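Local coordinates for transketolase (Campylobacter jejuni, PDB 3L84), which belongs to the transketolase family, built from two thiamine diphosphate-binding-type domains followed by a smaller C-terminal domain, at residues P508-V513 with E574-G579. Sequence-based numbering, arbitrary orientation.
Sequences PVFGDV and ERLLKG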
loop_
_atom_site.group_PDB
_atom_site.type_symbol
_atom_site.label_atom_id
_atom_site.label_comp_id
_atom_site.label_asym_id
_atom_site.label_seq_id
_atom_site.Cartn_x
_atom_site.Cartn_y
_atom_site.Cartn_z
ATOM N N PRO A 508 23.174 -3.989 -29.384
ATOM C CA PRO A 508 21.948 -4.211 -30.144
ATOM C C PRO A 508 22.225 -4.519 -31.626
ATOM O O PRO A 508 23.140 -3.939 -32.238
ATOM C CB PRO A 508 21.212 -2.880 -30.014
ATOM C CG PRO A 508 21.767 -2.265 -28.782
ATOM C CD PRO A 508 23.179 -2.662 -28.732
ATOM N N VAL A 509 21.456 -5.436 -32.203
ATOM C CA VAL A 509 21.420 -5.754 -33.632
ATOM C C VAL A 509 20.463 -4.835 -34.404
ATOM O O VAL A 509 20.721 -4.422 -35.525
ATOM C CB VAL A 509 20.965 -7.228 -33.830
ATOM C CG1 VAL A 509 20.736 -7.547 -35.293
ATOM C CG2 VAL A 509 21.977 -8.184 -33.195
ATOM N N PHE A 510 19.313 -4.554 -33.816
ATOM C CA PHE A 510 18.304 -3.720 -34.456
ATOM C C PHE A 510 17.446 -3.136 -33.336
ATOM O O PHE A 510 17.036 -3.849 -32.434
ATOM C CB PHE A 510 17.444 -4.508 -35.463
ATOM C CG PHE A 510 16.304 -3.703 -35.994
ATOM C CD1 PHE A 510 16.524 -2.713 -36.929
ATOM C CD2 PHE A 510 15.038 -3.872 -35.501
ATOM C CE1 PHE A 510 15.467 -1.925 -37.388
ATOM C CE2 PHE A 510 13.988 -3.112 -35.974
ATOM C CZ PHE A 510 14.206 -2.148 -36.891
ATOM N N GLY A 511 17.196 -1.832 -33.395
ATOM C CA GLY A 511 16.504 -1.117 -32.348
ATOM C C GLY A 511 17.347 -0.865 -31.119
ATOM O O GLY A 511 18.543 -1.226 -31.081
ATOM N N ASP A 512 16.785 -0.223 -30.097
ATOM C CA ASP A 512 17.540 0.006 -28.880
ATOM C C ASP A 512 16.554 0.146 -27.713
ATOM O O ASP A 512 15.338 0.019 -27.874
ATOM C CB ASP A 512 18.484 1.237 -29.021
ATOM C CG ASP A 512 19.780 1.092 -28.219
ATOM O OD1 ASP A 512 19.823 0.407 -27.203
ATOM O OD2 ASP A 512 20.787 1.689 -28.696
ATOM N N VAL A 513 17.071 0.496 -26.552
ATOM C CA VAL A 513 16.275 0.639 -25.346
ATOM C C VAL A 513 15.167 1.663 -25.535
ATOM O O VAL A 513 14.060 1.459 -25.015
ATOM C CB VAL A 513 17.194 0.997 -24.153
ATOM C CG1 VAL A 513 16.392 1.287 -22.878
ATOM C CG2 VAL A 513 18.209 -0.150 -23.867
ATOM N N GLU A 574 6.792 -6.188 -35.746
ATOM C CA GLU A 574 6.797 -7.361 -36.616
ATOM C C GLU A 574 8.198 -7.814 -36.982
ATOM O O GLU A 574 8.420 -9.018 -37.220
ATOM C CB GLU A 574 5.986 -7.094 -37.895
ATOM C CG GLU A 574 4.520 -7.041 -37.614
ATOM C CD GLU A 574 3.663 -6.787 -38.834
ATOM O OE1 GLU A 574 4.213 -6.460 -39.915
ATOM O OE2 GLU A 574 2.426 -6.904 -38.689
ATOM N N ARG A 575 9.143 -6.890 -37.073
ATOM C CA ARG A 575 10.519 -7.288 -37.284
ATOM C C ARG A 575 11.051 -8.067 -36.086
ATOM O O ARG A 575 11.751 -9.061 -36.251
ATOM C CB ARG A 575 11.414 -6.104 -37.562
ATOM C CG ARG A 575 12.839 -6.553 -37.783
ATOM C CD ARG A 575 13.626 -5.669 -38.691
ATOM N NE ARG A 575 15.012 -6.104 -38.674
ATOM C CZ ARG A 575 16.007 -5.408 -39.193
ATOM N NH1 ARG A 575 15.762 -4.252 -39.800
ATOM N NH2 ARG A 575 17.250 -5.864 -39.079
ATOM N N LEU A 576 10.741 -7.605 -34.873
ATOM C CA LEU A 576 11.215 -8.297 -33.679
ATOM C C LEU A 576 10.586 -9.668 -33.472
ATOM O O LEU A 576 11.287 -10.641 -33.126
ATOM C CB LEU A 576 10.950 -7.473 -32.424
ATOM C CG LEU A 576 12.046 -6.470 -32.046
ATOM C CD1 LEU A 576 12.454 -5.526 -33.191
ATOM C CD2 LEU A 576 11.608 -5.690 -30.815
ATOM N N LEU A 577 9.268 -9.735 -33.639
ATOM C CA LEU A 577 8.471 -10.846 -33.152
ATOM C C LEU A 577 8.205 -11.858 -34.259
ATOM O O LEU A 577 7.129 -11.875 -34.886
ATOM C CB LEU A 577 7.168 -10.325 -32.519
ATOM C CG LEU A 577 7.354 -9.301 -31.363
ATOM C CD1 LEU A 577 5.994 -8.732 -30.922
ATOM C CD2 LEU A 577 8.121 -9.907 -30.191
ATOM N N LYS A 578 9.170 -12.735 -34.443
ATOM C CA LYS A 578 9.122 -13.716 -35.519
ATOM C C LYS A 578 8.801 -15.117 -35.013
ATOM O O LYS A 578 9.226 -15.511 -33.925
ATOM C CB LYS A 578 10.475 -13.769 -36.211
ATOM C CG LYS A 578 10.852 -12.506 -36.948
ATOM C CD LYS A 578 9.915 -12.197 -38.067
ATOM C CE LYS A 578 10.451 -11.065 -38.936
ATOM N NZ LYS A 578 9.452 -10.732 -39.934
ATOM N N GLY A 579 8.055 -15.875 -35.799
ATOM C CA GLY A 579 7.768 -17.262 -35.463
ATOM C C GLY A 579 6.938 -17.372 -34.212
ATOM O O GLY A 579 6.064 -16.525 -33.960
#
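Over one face of the Phe510 ring lies the guanidinium of Arg575, almost flat against it with the planes 14° apart, while Leu576 reaches the ring at its edge. Arg575 CZ sits 3.8 Å from the Phe510 ring centroid, over the face, which makes the stack a cation-pi interaction as well. The overlap is offset: NH1 of Arg575 lies toward the rim, 3.3 Å from Phe510 CD1. One bond back along the chain from NE, Arg575 CD lies over the same face, 3.9 Å from the ring centroid, in a CH-pi contact. Arginine suits this place because its methylenes and its flat cation can both lie along an aromatic surface, leaving the in-plane N-H groups for other partners. Extended from CG to NE, the chain carries the guanidinium across the ring, and NH2 forms a salt bridge with Glu522 that helps to fix its rotation.

The contact joins the loop between strands 493-496 and 518-521 to the last turn of helix 570-576, which belongs to the C-terminal domain of the transketolase fold; the loop leads into strand 518-521 of that domain's mixed sheet. Here Val509 and Phe510 both pair with Leu519 in a classic beta bulge, tying the loop to this strand. With CG anti to the backbone N (chi1 173°), the Phe510 ring is set against Arg575 and Leu576; separately, it meets the ring of Tyr572, from the same helix. Phenylalanine fits because its flat ring offers a pi face to the guanidinium and CD of Arg575 and an apolar edge to a leucine methyl.

At that edge, Leu576 CD1 lies in the ring plane, 3.8 Å from Phe510 CD2. Leu576 is buried and its side chain also touches Leu519 and Val557, so a branched aliphatic residue suits the position.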